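Local structure of fumarate lyase (Mesorhizobium sp., 3C8T) at residues I107-T112 with I222-A227; S182-V187 with V231-Q236; G101-D106 with F311-G316. The protein belongs to the fumarate lyase superfamily, whose members are largely helical enzymes, and assembles here from four copies of the chain. All coordinates share one frame; numbering follows the deposited sequence.

Contact 1: I107-T112 with I222-A227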
ATOM      1  N   ILE A 107       9.405  16.440 -23.927  1.00 30.20           N
ATOM      2  CA  ILE A 107      10.682  16.921 -23.414  1.00 29.25           C
ATOM      3  C   ILE A 107      10.909  16.427 -21.998  1.00 29.10           C
ATOM      4  O   ILE A 107      12.037  15.998 -21.668  1.00 29.44           O
ATOM      5  CB  ILE A 107      10.812  18.471 -23.459  1.00 29.24           C
ATOM      6  CG1 ILE A 107      10.460  19.040 -24.845  1.00 30.68           C
ATOM      7  CG2 ILE A 107      12.237  18.898 -23.062  1.00 29.34           C
ATOM      8  CD1 ILE A 107      11.258  18.469 -26.049  1.00 28.19           C
ATOM      9  N   MET A 108       9.842  16.466 -21.183  1.00 28.46           N
ATOM     10  CA  MET A 108       9.895  16.008 -19.771  1.00 28.00           C
ATOM     11  C   MET A 108      10.064  14.491 -19.616  1.00 28.58           C
ATOM     12  O   MET A 108      10.843  14.059 -18.766  1.00 28.67           O
ATOM     13  CB  MET A 108       8.670  16.498 -18.999  1.00 28.49           C
ATOM     14  CG  MET A 108       8.605  18.025 -18.850  1.00 28.44           C
ATOM     15  SD  MET A 108       7.199  18.683 -17.870  1.00 27.01           S
ATOM     16  CE  MET A 108       7.811  18.219 -16.236  1.00 29.99           C
ATOM     17  N   ASP A 109       9.383  13.698 -20.458  1.00 28.03           N
ATOM     18  CA  ASP A 109       9.557  12.244 -20.485  1.00 28.09           C
ATOM     19  C   ASP A 109      10.959  11.860 -20.932  1.00 28.09           C
ATOM     20  O   ASP A 109      11.634  11.016 -20.326  1.00 27.92           O
ATOM     21  CB  ASP A 109       8.575  11.609 -21.479  1.00 28.30           C
ATOM     22  CG  ASP A 109       7.227  11.210 -20.845  1.00 29.83           C
ATOM     23  OD1 ASP A 109       7.023  11.397 -19.638  1.00 29.49           O
ATOM     24  OD2 ASP A 109       6.365  10.682 -21.581  1.00 31.66           O
ATOM     25  N   THR A 110      11.400  12.491 -22.005  1.00 28.43           N
ATOM     26  CA  THR A 110      12.728  12.204 -22.563  1.00 27.23           C
ATOM     27  C   THR A 110      13.851  12.621 -21.643  1.00 26.95           C
ATOM     28  O   THR A 110      14.783  11.850 -21.441  1.00 27.61           O
ATOM     29  CB  THR A 110      12.923  12.836 -23.957  1.00 28.00           C
ATOM     30  OG1 THR A 110      11.971  12.280 -24.876  1.00 27.51           O
ATOM     31  CG2 THR A 110      14.349  12.532 -24.460  1.00 26.14           C
ATOM     32  N   ALA A 111      13.784  13.820 -21.073  1.00 27.33           N
ATOM     33  CA  ALA A 111      14.768  14.230 -20.045  1.00 27.44           C
ATOM     34  C   ALA A 111      14.784  13.302 -18.836  1.00 28.09           C
ATOM     35  O   ALA A 111      15.848  13.026 -18.278  1.00 27.49           O
ATOM     36  CB  ALA A 111      14.515  15.666 -19.583  1.00 27.90           C
ATOM     37  N   THR A 112      13.590  12.866 -18.405  1.00 29.16           N
ATOM     38  CA  THR A 112      13.461  11.842 -17.346  1.00 29.24           C
ATOM     39  C   THR A 112      14.170  10.565 -17.735  1.00 29.36           C
ATOM     40  O   THR A 112      14.906   9.995 -16.922  1.00 29.49           O
ATOM     41  CB  THR A 112      11.979  11.578 -16.965  1.00 30.19           C
ATOM     42  OG1 THR A 112      11.413  12.803 -16.496  1.00 29.21           O
ATOM     43  CG2 THR A 112      11.825  10.501 -15.876  1.00 31.44           C
ATOM     44  N   ILE A 222       5.384   2.797 -29.934  1.00 29.16           N
ATOM     45  CA  ILE A 222       4.401   3.865 -30.097  1.00 28.09           C
ATOM     46  C   ILE A 222       4.480   4.780 -28.847  1.00 28.44           C
ATOM     47  O   ILE A 222       5.017   4.390 -27.771  1.00 27.85           O
ATOM     48  CB  ILE A 222       2.944   3.282 -30.332  1.00 28.39           C
ATOM     49  CG1 ILE A 222       1.939   4.354 -30.813  1.00 27.74           C
ATOM     50  CG2 ILE A 222       2.431   2.529 -29.065  1.00 26.72           C
ATOM     51  CD1 ILE A 222       0.658   3.753 -31.437  1.00 26.79           C
ATOM     52  N   THR A 223       3.962   5.994 -29.019  1.00 27.52           N
ATOM     53  CA  THR A 223       3.748   6.981 -27.975  1.00 26.92           C
ATOM     54  C   THR A 223       3.461   6.336 -26.616  1.00 26.68           C
ATOM     55  O   THR A 223       2.614   5.420 -26.495  1.00 26.24           O
ATOM     56  CB  THR A 223       2.555   7.877 -28.376  1.00 28.45           C
ATOM     57  OG1 THR A 223       2.776   8.366 -29.701  1.00 28.83           O
ATOM     58  CG2 THR A 223       2.365   9.069 -27.385  1.00 28.95           C
ATOM     59  N   TRP A 224       4.188   6.784 -25.596  1.00 25.46           N
ATOM     60  CA  TRP A 224       3.962   6.235 -24.267  1.00 25.58           C
ATOM     61  C   TRP A 224       3.590   7.324 -23.246  1.00 25.38           C
ATOM     62  O   TRP A 224       3.825   7.163 -22.069  1.00 26.36           O
ATOM     63  CB  TRP A 224       5.141   5.327 -23.824  1.00 24.60           C
ATOM     64  CG  TRP A 224       6.510   5.935 -23.943  1.00 24.39           C
ATOM     65  CD1 TRP A 224       7.275   6.031 -25.070  1.00 24.42           C
ATOM     66  CD2 TRP A 224       7.295   6.526 -22.872  1.00 23.98           C
ATOM     67  NE1 TRP A 224       8.495   6.637 -24.771  1.00 24.23           N
ATOM     68  CE2 TRP A 224       8.526   6.927 -23.425  1.00 23.23           C
ATOM     69  CE3 TRP A 224       7.078   6.711 -21.493  1.00 24.39           C
ATOM     70  CZ2 TRP A 224       9.525   7.534 -22.662  1.00 25.20           C
ATOM     71  CZ3 TRP A 224       8.093   7.314 -20.721  1.00 23.15           C
ATOM     72  CH2 TRP A 224       9.281   7.709 -21.305  1.00 25.99           C
ATOM     73  N   HIS A 225       3.024   8.441 -23.720  1.00 26.82           N
ATOM     74  CA  HIS A 225       2.526   9.507 -22.844  1.00 27.60           C
ATOM     75  C   HIS A 225       1.608   8.876 -21.783  1.00 27.35           C
ATOM     76  O   HIS A 225       1.626   9.288 -20.624  1.00 28.26           O
ATOM     77  CB  HIS A 225       1.738  10.554 -23.635  1.00 27.47           C
ATOM     78  CG  HIS A 225       2.572  11.438 -24.519  1.00 27.70           C
ATOM     79  ND1 HIS A 225       2.074  12.013 -25.674  1.00 28.77           N
ATOM     80  CD2 HIS A 225       3.852  11.854 -24.421  1.00 28.90           C
ATOM     81  CE1 HIS A 225       3.016  12.734 -26.247  1.00 28.99           C
ATOM     82  NE2 HIS A 225       4.101  12.665 -25.499  1.00 27.87           N
ATOM     83  N   SER A 226       0.821   7.877 -22.188  1.00 26.88           N
ATOM     84  CA  SER A 226      -0.157   7.241 -21.295  1.00 27.70           C
ATOM     85  C   SER A 226       0.003   5.720 -21.109  1.00 27.12           C
ATOM     86  O   SER A 226      -0.851   5.088 -20.496  1.00 27.61           O
ATOM     87  CB  SER A 226      -1.570   7.564 -21.769  1.00 27.60           C
ATOM     88  OG  SER A 226      -1.830   6.886 -22.975  1.00 29.71           O
ATOM     89  N   ALA A 227       1.103   5.163 -21.612  1.00 26.81           N
ATOM     90  CA  ALA A 227       1.490   3.741 -21.427  1.00 26.77           C
ATOM     91  C   ALA A 227       2.773   3.687 -20.580  1.00 26.72           C
ATOM     92  O   ALA A 227       3.905   3.698 -21.109  1.00 26.06           O
ATOM     93  CB  ALA A 227       1.706   3.043 -22.817  1.00 27.11           C
TER

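Contact 2: S182-V187 with V231-Q236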
ATOM      1  N   SER A 182      16.384  -2.326 -18.724  1.00 32.12           N
ATOM      2  CA  SER A 182      17.015  -1.177 -19.397  1.00 33.16           C
ATOM      3  C   SER A 182      16.582  -0.902 -20.865  1.00 32.73           C
ATOM      4  O   SER A 182      16.316   0.243 -21.184  1.00 32.69           O
ATOM      5  CB  SER A 182      18.547  -1.261 -19.335  1.00 33.11           C
ATOM      6  OG  SER A 182      19.040  -1.075 -18.013  1.00 36.28           O
ATOM      7  N   PRO A 183      16.547  -1.922 -21.762  1.00 32.58           N
ATOM      8  CA  PRO A 183      16.103  -1.533 -23.104  1.00 32.97           C
ATOM      9  C   PRO A 183      14.616  -1.194 -23.152  1.00 32.95           C
ATOM     10  O   PRO A 183      14.181  -0.621 -24.147  1.00 33.90           O
ATOM     11  CB  PRO A 183      16.335  -2.808 -23.971  1.00 32.73           C
ATOM     12  CG  PRO A 183      17.202  -3.727 -23.106  1.00 34.05           C
ATOM     13  CD  PRO A 183      16.872  -3.358 -21.686  1.00 33.13           C
ATOM     14  N   ARG A 184      13.823  -1.584 -22.151  1.00 31.21           N
ATOM     15  CA  ARG A 184      12.403  -1.222 -22.220  1.00 31.33           C
ATOM     16  C   ARG A 184      12.173   0.253 -21.818  1.00 30.92           C
ATOM     17  O   ARG A 184      11.458   1.003 -22.520  1.00 31.55           O
ATOM     18  CB  ARG A 184      11.457  -2.202 -21.487  1.00 30.88           C
ATOM     19  CG  ARG A 184      11.125  -3.490 -22.336  1.00 30.75           C
ATOM     20  CD  ARG A 184      10.159  -4.414 -21.592  1.00 28.80           C
ATOM     21  NE  ARG A 184      10.645  -4.769 -20.230  1.00 25.87           N
ATOM     22  CZ  ARG A 184      11.261  -5.907 -19.904  1.00 26.56           C
ATOM     23  NH1 ARG A 184      11.508  -6.842 -20.823  1.00 24.35           N
ATOM     24  NH2 ARG A 184      11.646  -6.122 -18.654  1.00 29.86           N
ATOM     25  N   VAL A 185      12.820   0.659 -20.727  1.00 28.56           N
ATOM     26  CA  VAL A 185      12.608   1.982 -20.198  1.00 26.78           C
ATOM     27  C   VAL A 185      13.429   3.028 -20.961  1.00 27.16           C
ATOM     28  O   VAL A 185      13.007   4.180 -21.032  1.00 26.60           O
ATOM     29  CB  VAL A 185      12.832   2.060 -18.636  1.00 26.45           C
ATOM     30  CG1 VAL A 185      14.295   1.822 -18.269  1.00 24.39           C
ATOM     31  CG2 VAL A 185      12.353   3.414 -18.072  1.00 24.88           C
ATOM     32  N   LEU A 186      14.566   2.644 -21.553  1.00 27.01           N
ATOM     33  CA  LEU A 186      15.439   3.672 -22.169  1.00 27.43           C
ATOM     34  C   LEU A 186      15.098   3.952 -23.636  1.00 27.04           C
ATOM     35  O   LEU A 186      15.872   3.631 -24.553  1.00 27.24           O
ATOM     36  CB  LEU A 186      16.926   3.382 -21.949  1.00 26.28           C
ATOM     37  CG  LEU A 186      17.354   3.271 -20.469  1.00 28.50           C
ATOM     38  CD1 LEU A 186      18.811   2.792 -20.372  1.00 30.07           C
ATOM     39  CD2 LEU A 186      17.176   4.591 -19.692  1.00 24.65           C
ATOM     40  N   VAL A 187      13.949   4.587 -23.831  1.00 26.10           N
ATOM     41  CA  VAL A 187      13.449   4.919 -25.149  1.00 27.45           C
ATOM     42  C   VAL A 187      13.050   6.364 -25.121  1.00 28.34           C
ATOM     43  O   VAL A 187      12.690   6.905 -24.076  1.00 29.06           O
ATOM     44  CB  VAL A 187      12.216   4.037 -25.614  1.00 27.23           C
ATOM     45  CG1 VAL A 187      12.624   2.606 -25.890  1.00 27.96           C
ATOM     46  CG2 VAL A 187      11.068   4.076 -24.630  1.00 26.14           C
ATOM     47  N   VAL A 231       8.232   2.543 -17.093  1.00 27.59           N
ATOM     48  CA  VAL A 231       8.648   3.340 -15.932  1.00 27.95           C
ATOM     49  C   VAL A 231       8.215   2.688 -14.605  1.00 26.69           C
ATOM     50  O   VAL A 231       8.995   2.633 -13.651  1.00 26.79           O
ATOM     51  CB  VAL A 231       8.110   4.803 -15.992  1.00 29.81           C
ATOM     52  CG1 VAL A 231       8.595   5.603 -14.736  1.00 28.30           C
ATOM     53  CG2 VAL A 231       8.513   5.494 -17.349  1.00 29.65           C
ATOM     54  N   ALA A 232       6.959   2.259 -14.516  1.00 25.45           N
ATOM     55  CA  ALA A 232       6.494   1.493 -13.360  1.00 24.93           C
ATOM     56  C   ALA A 232       7.367   0.270 -13.023  1.00 26.06           C
ATOM     57  O   ALA A 232       7.694   0.064 -11.847  1.00 25.35           O
ATOM     58  CB  ALA A 232       5.029   1.088 -13.537  1.00 23.42           C
ATOM     59  N   GLU A 233       7.803  -0.498 -14.046  1.00 25.33           N
ATOM     60  CA  GLU A 233       8.590  -1.702 -13.789  1.00 26.51           C
ATOM     61  C   GLU A 233       9.945  -1.355 -13.234  1.00 26.91           C
ATOM     62  O   GLU A 233      10.506  -2.116 -12.444  1.00 27.55           O
ATOM     63  CB  GLU A 233       8.717  -2.636 -15.001  1.00 26.63           C
ATOM     64  CG  GLU A 233       9.723  -2.217 -16.001  1.00 28.77           C
ATOM     65  CD  GLU A 233       9.834  -3.224 -17.145  1.00 33.54           C
ATOM     66  OE1 GLU A 233       9.812  -2.792 -18.346  1.00 32.50           O
ATOM     67  OE2 GLU A 233       9.936  -4.437 -16.827  1.00 31.91           O
ATOM     68  N   THR A 234      10.446  -0.175 -13.580  1.00 27.10           N
ATOM     69  CA  THR A 234      11.738   0.259 -13.053  1.00 27.08           C
ATOM     70  C   THR A 234      11.669   0.501 -11.557  1.00 26.46           C
ATOM     71  O   THR A 234      12.553   0.084 -10.808  1.00 26.98           O
ATOM     72  CB  THR A 234      12.235   1.517 -13.780  1.00 27.47           C
ATOM     73  OG1 THR A 234      12.341   1.197 -15.154  1.00 30.21           O
ATOM     74  CG2 THR A 234      13.618   1.948 -13.271  1.00 26.32           C
ATOM     75  N   VAL A 235      10.619   1.174 -11.107  1.00 25.73           N
ATOM     76  CA  VAL A 235      10.489   1.413  -9.656  1.00 24.68           C
ATOM     77  C   VAL A 235      10.111   0.127  -8.884  1.00 24.31           C
ATOM     78  O   VAL A 235      10.527  -0.065  -7.738  1.00 23.88           O
ATOM     79  CB  VAL A 235       9.478   2.512  -9.410  1.00 25.44           C
ATOM     80  CG1 VAL A 235       9.313   2.807  -7.900  1.00 23.02           C
ATOM     81  CG2 VAL A 235       9.911   3.776 -10.209  1.00 26.08           C
ATOM     82  N   GLN A 236       9.301  -0.728  -9.498  1.00 23.33           N
ATOM     83  CA  GLN A 236       9.008  -2.040  -8.949  1.00 24.60           C
ATOM     84  C   GLN A 236      10.296  -2.804  -8.707  1.00 24.03           C
ATOM     85  O   GLN A 236      10.432  -3.423  -7.659  1.00 24.27           O
ATOM     86  CB  GLN A 236       8.083  -2.853  -9.847  1.00 23.83           C
ATOM     87  CG  GLN A 236       6.622  -2.413  -9.877  1.00 26.69           C
ATOM     88  CD  GLN A 236       5.701  -3.552 -10.385  1.00 29.26           C
ATOM     89  OE1 GLN A 236       4.776  -3.975  -9.680  1.00 35.37           O
ATOM     90  NE2 GLN A 236       5.984  -4.076 -11.586  1.00 34.45           N
TER

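Contact 3: G101-D106 with F311-G316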
ATOM      1  N   GLY A 101       7.209  21.063 -33.286  1.00 36.59           N
ATOM      2  CA  GLY A 101       6.384  19.863 -33.322  1.00 35.89           C
ATOM      3  C   GLY A 101       6.344  19.090 -32.009  1.00 35.58           C
ATOM      4  O   GLY A 101       5.593  18.133 -31.904  1.00 36.22           O
ATOM      5  N   ALA A 102       7.141  19.522 -31.029  1.00 34.47           N
ATOM      6  CA  ALA A 102       7.187  18.970 -29.671  1.00 33.60           C
ATOM      7  C   ALA A 102       6.024  19.406 -28.769  1.00 32.94           C
ATOM      8  O   ALA A 102       5.509  20.503 -28.913  1.00 32.21           O
ATOM      9  CB  ALA A 102       8.521  19.358 -28.998  1.00 33.23           C
ATOM     10  N   THR A 103       5.634  18.534 -27.832  1.00 32.18           N
ATOM     11  CA  THR A 103       4.829  18.922 -26.691  1.00 30.63           C
ATOM     12  C   THR A 103       5.702  18.844 -25.404  1.00 31.01           C
ATOM     13  O   THR A 103       6.793  18.231 -25.379  1.00 30.74           O
ATOM     14  CB  THR A 103       3.513  18.086 -26.558  1.00 31.27           C
ATOM     15  OG1 THR A 103       2.647  18.694 -25.578  1.00 31.20           O
ATOM     16  CG2 THR A 103       3.794  16.634 -26.103  1.00 28.94           C
ATOM     17  N   THR A 104       5.221  19.484 -24.349  1.00 30.28           N
ATOM     18  CA  THR A 104       5.865  19.489 -23.037  1.00 30.43           C
ATOM     19  C   THR A 104       6.214  18.087 -22.482  1.00 30.07           C
ATOM     20  O   THR A 104       7.376  17.844 -22.104  1.00 30.25           O
ATOM     21  CB  THR A 104       5.009  20.313 -22.049  1.00 30.59           C
ATOM     22  OG1 THR A 104       5.063  21.670 -22.472  1.00 31.18           O
ATOM     23  CG2 THR A 104       5.538  20.210 -20.608  1.00 29.90           C
ATOM     24  N   GLN A 105       5.242  17.167 -22.465  1.00 28.99           N
ATOM     25  CA  GLN A 105       5.543  15.791 -21.989  1.00 28.89           C
ATOM     26  C   GLN A 105       6.609  15.027 -22.801  1.00 29.19           C
ATOM     27  O   GLN A 105       7.289  14.102 -22.273  1.00 29.14           O
ATOM     28  CB  GLN A 105       4.272  14.948 -21.877  1.00 28.84           C
ATOM     29  CG  GLN A 105       4.423  13.786 -20.911  1.00 27.82           C
ATOM     30  CD  GLN A 105       3.225  12.847 -20.902  1.00 26.99           C
ATOM     31  OE1 GLN A 105       2.220  13.092 -21.585  1.00 26.04           O
ATOM     32  NE2 GLN A 105       3.328  11.764 -20.136  1.00 22.56           N
ATOM     33  N   ASP A 106       6.774  15.391 -24.068  1.00 29.02           N
ATOM     34  CA  ASP A 106       7.868  14.809 -24.854  1.00 29.85           C
ATOM     35  C   ASP A 106       9.213  15.158 -24.220  1.00 29.14           C
ATOM     36  O   ASP A 106      10.046  14.301 -24.006  1.00 29.43           O
ATOM     37  CB  ASP A 106       7.859  15.321 -26.280  1.00 29.33           C
ATOM     38  CG  ASP A 106       6.696  14.822 -27.067  1.00 32.56           C
ATOM     39  OD1 ASP A 106       6.085  13.793 -26.695  1.00 36.65           O
ATOM     40  OD2 ASP A 106       6.399  15.459 -28.091  1.00 32.38           O
ATOM     41  N   PHE A 311      -6.690   8.333 -21.291  1.00 31.96           N
ATOM     42  CA  PHE A 311      -6.564   8.963 -22.608  1.00 31.68           C
ATOM     43  C   PHE A 311      -5.129   9.295 -22.989  1.00 31.61           C
ATOM     44  O   PHE A 311      -4.249   8.446 -22.812  1.00 30.99           O
ATOM     45  CB  PHE A 311      -7.545  10.133 -22.760  1.00 31.79           C
ATOM     46  CG  PHE A 311      -8.975   9.699 -22.614  1.00 32.34           C
ATOM     47  CD1 PHE A 311      -9.581   8.925 -23.614  1.00 32.35           C
ATOM     48  CD2 PHE A 311      -9.693   9.992 -21.461  1.00 34.48           C
ATOM     49  CE1 PHE A 311     -10.882   8.470 -23.470  1.00 33.34           C
ATOM     50  CE2 PHE A 311     -11.024   9.554 -21.306  1.00 35.78           C
ATOM     51  CZ  PHE A 311     -11.613   8.768 -22.319  1.00 34.32           C
ATOM     52  N   GLU A 312      -4.895  10.500 -23.505  1.00 30.44           N
ATOM     53  CA  GLU A 312      -3.659  10.781 -24.196  1.00 29.94           C
ATOM     54  C   GLU A 312      -2.695  11.535 -23.267  1.00 30.02           C
ATOM     55  O   GLU A 312      -1.506  11.689 -23.573  1.00 31.43           O
ATOM     56  CB  GLU A 312      -3.922  11.494 -25.533  1.00 29.35           C
ATOM     57  CG  GLU A 312      -4.504  10.575 -26.652  1.00 30.48           C
ATOM     58  CD  GLU A 312      -5.819   9.854 -26.254  1.00 32.46           C
ATOM     59  OE1 GLU A 312      -6.909  10.505 -26.212  1.00 33.51           O
ATOM     60  OE2 GLU A 312      -5.758   8.640 -25.962  1.00 32.02           O
ATOM     61  N   ARG A 313      -3.197  11.913 -22.097  1.00 29.70           N
ATOM     62  CA  ARG A 313      -2.403  12.561 -21.016  1.00 29.22           C
ATOM     63  C   ARG A 313      -3.385  12.801 -19.897  1.00 29.14           C
ATOM     64  O   ARG A 313      -4.499  13.328 -20.121  1.00 28.47           O
ATOM     65  CB  ARG A 313      -1.822  13.923 -21.446  1.00 27.88           C
ATOM     66  CG  ARG A 313      -0.734  14.546 -20.489  1.00 30.70           C
ATOM     67  CD  ARG A 313       0.099  15.652 -21.230  1.00 28.83           C
ATOM     68  NE  ARG A 313       0.709  15.071 -22.433  1.00 31.19           N
ATOM     69  CZ  ARG A 313       0.413  15.419 -23.687  1.00 33.52           C
ATOM     70  NH1 ARG A 313      -0.426  16.426 -23.941  1.00 26.49           N
ATOM     71  NH2 ARG A 313       1.001  14.777 -24.705  1.00 34.33           N
ATOM     72  N   ALA A 314      -2.980  12.425 -18.701  1.00 29.06           N
ATOM     73  CA  ALA A 314      -3.762  12.716 -17.501  1.00 30.11           C
ATOM     74  C   ALA A 314      -2.795  13.251 -16.425  1.00 30.33           C
ATOM     75  O   ALA A 314      -1.831  12.584 -16.035  1.00 30.35           O
ATOM     76  CB  ALA A 314      -4.505  11.481 -17.035  1.00 28.83           C
ATOM     77  N   THR A 315      -3.048  14.475 -15.983  1.00 30.30           N
ATOM     78  CA  THR A 315      -2.114  15.203 -15.130  1.00 29.57           C
ATOM     79  C   THR A 315      -2.026  14.600 -13.703  1.00 30.27           C
ATOM     80  O   THR A 315      -0.935  14.458 -13.145  1.00 30.58           O
ATOM     81  CB  THR A 315      -2.500  16.674 -15.146  1.00 29.55           C
ATOM     82  OG1 THR A 315      -3.938  16.765 -15.061  1.00 30.21           O
ATOM     83  CG2 THR A 315      -2.080  17.287 -16.489  1.00 28.39           C
ATOM     84  N   GLY A 316      -3.156  14.184 -13.150  1.00 29.23           N
ATOM     85  CA  GLY A 316      -3.171  13.515 -11.836  1.00 29.32           C
ATOM     86  C   GLY A 316      -2.223  12.319 -11.780  1.00 29.51           C
ATOM     87  O   GLY A 316      -1.227  12.341 -11.039  1.00 28.84           O
TER

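Contact 1: I107-T112 with I222-A227
Asp109, near the start of helix 104-140, meets Trp224 and His225 in a buried contact between a carboxylate and two aromatic rings, joining that helix to the loop ahead of helix 229-255. The backbones stay well apart, with 7.9 Å between the CA atoms of Asp109 and His225, and no hydrogen bond crosses between the two segments. Instead the Asp109 carboxylate lies flat over one face of the indole, its plane only 2° from that of the ring. It sits over the six-membered part and toward the rim: Asp109 OD2 is 3.9 Å from Trp224 CZ3, and Asp109 CB is 4.0 Å from Trp224 CH2. Trp224 gets under the acid because its CG stands between the backbone N and the carbonyl carbon (chi1 51°), which swings the indole back toward the helix. At the far side of the ring, Trp224 NE1 is hydrogen-bonded to Val188 O, which fixes the rotation of the indole.

His225 arrives differently. Its ring points an edge at the same oxygen, with Asp109 OD2 in the imidazole plane and 4.0 Å from His225 CD2. The ring is turned 44° from the carboxylate. One nitrogen of the imidazole, NE2, is hydrogen-bonded to Asp106 OD1. Charge on Asp109 is met by Arg228, whose NH1 makes a salt bridge with OD2 and also bonds Trp224 O, so one guanidinium nitrogen links helix and loop by polar bonds, which the two segments do not make directly. The loop also packs against the second subunit, through Thr223 on its Tyr162. The contact thus fixes the loop ahead of helix 229-255 to the first turns of helix 104-140, both long helices of the fumarate lyase fold.

Contact 2: S182-V187 with V231-Q236
The end of helix 160-185 draws close to the first turns of helix 229-255, with the CA atoms of Val185 and Val231 6.0 Å apart, and the chain leaves the first helix through an inverse gamma turn centred on Leu186. Both helices belong to the long-helix bundle of the fumarate lyase fold. On one flank Arg184 grips Glu233 side-on in a salt bridge. Arg184 NE gives OE1 of Glu233 a nearly straight bond of 2.9 Å (166° at the hydrogen), in the guanidinium plane and on the syn lone pair. The second bond, from Arg184 NH2 to Glu233 OE2 at 3.0 Å, is more bent and leaves both planes. The two flat groups are nevertheless almost coplanar, 24° apart, and a bend at chi3 of Arg184 (-54°) turns NE toward the acid. Neither residue stops at its partner: Glu180 of the second subunit pairs with Arg184 NH1, and Arg177 of the same subunit with Glu233 OE1, making a four-charge network that spans the subunit interface.

Deeper in, the contact turns apolar. Val185 CG2 lies 4.4 Å from Val231 CG2, while Val231 also packs on Met303 and Val325. Beside this pair Thr234 turns its hydroxyl toward the valine, though its hydrogen bond goes to Ala230 O; Thr234 OG1 rests 3.6 Å from Val185 CB, almost equally near both methyls.

Contact 3: G101-D106 with F311-G316
Arg313 reaches across to Gln105 and Thr103, joining the loop ahead of helix 315-344 to the start of helix 104-140, two long helices of the fumarate lyase fold. The loop enters at Phe311, whose ring turns to the second subunit and makes a cation-pi contact with its Arg149. Glu312 follows, its carboxylate also leading away from helix 104-140, to Lys163 of the second subunit; across the contact it offers little more than its carbonyl, 4.5 Å from Gln105 OE1 at Glu312 O.

Arg313 carries the contact. Its chain starts extended and then bends at chi3 (-57°), folding the CG and CD methylenes and NE around the amide oxygen of Gln105. Arg313 NE donates to Gln105 OE1 over 2.6 Å, with the oxygen essentially in the guanidinium plane. The amide oxygen meets the guanidinium at its edge, while the amide plane is turned 88° from it. Gln105 OE1 also lies 3.3 Å from Arg313 CD, a snug fit. The amide is fixed at its other corner too, since Gln105 NE2 is hydrogen-bonded to His225 O, which settles which end faces the arginine. Thr103 comes up to the guanidinium from the other segment's loop: its methyl CG2 is 3.6 Å from Arg313 NH2, and its hydroxyl stands over one face. Arg313 NH1 is bonded to Ala193 O.

Ala314 then takes the N-cap position of helix 315-344, and with Thr315 and Gly316 the chain is helical; Thr315 OG1 bonds Asn282 of the third subunit. At the facing helix start Asp106, in the first turn, accepts from the Thr103 amide at the N-cap position, Thr103 N lying 3.2 Å from Asp106 OD2 and well above the carboxylate plane.

How the contacts relate
Contacts 1 and 3 share helix 104-140 and lie with centres 8 Å apart, meeting directly where the His225 backbone and ring touch Gln105 and Asp106. Contact 2 sits nearer the middle of the chain and reaches contact 1 through packing of the Trp224 ring on Val187 and Val231, but does not touch contact 3. Contacts 1 and 2 are buried, contact 3 only partly. Their chemistry differs too: contact 1 has no direct bond across it, contact 2 combines a charged pair with valine packing between two helices, and contact 3 has one hydrogen bond from an arginine to a neutral amide oxygen. All three border the second subunit.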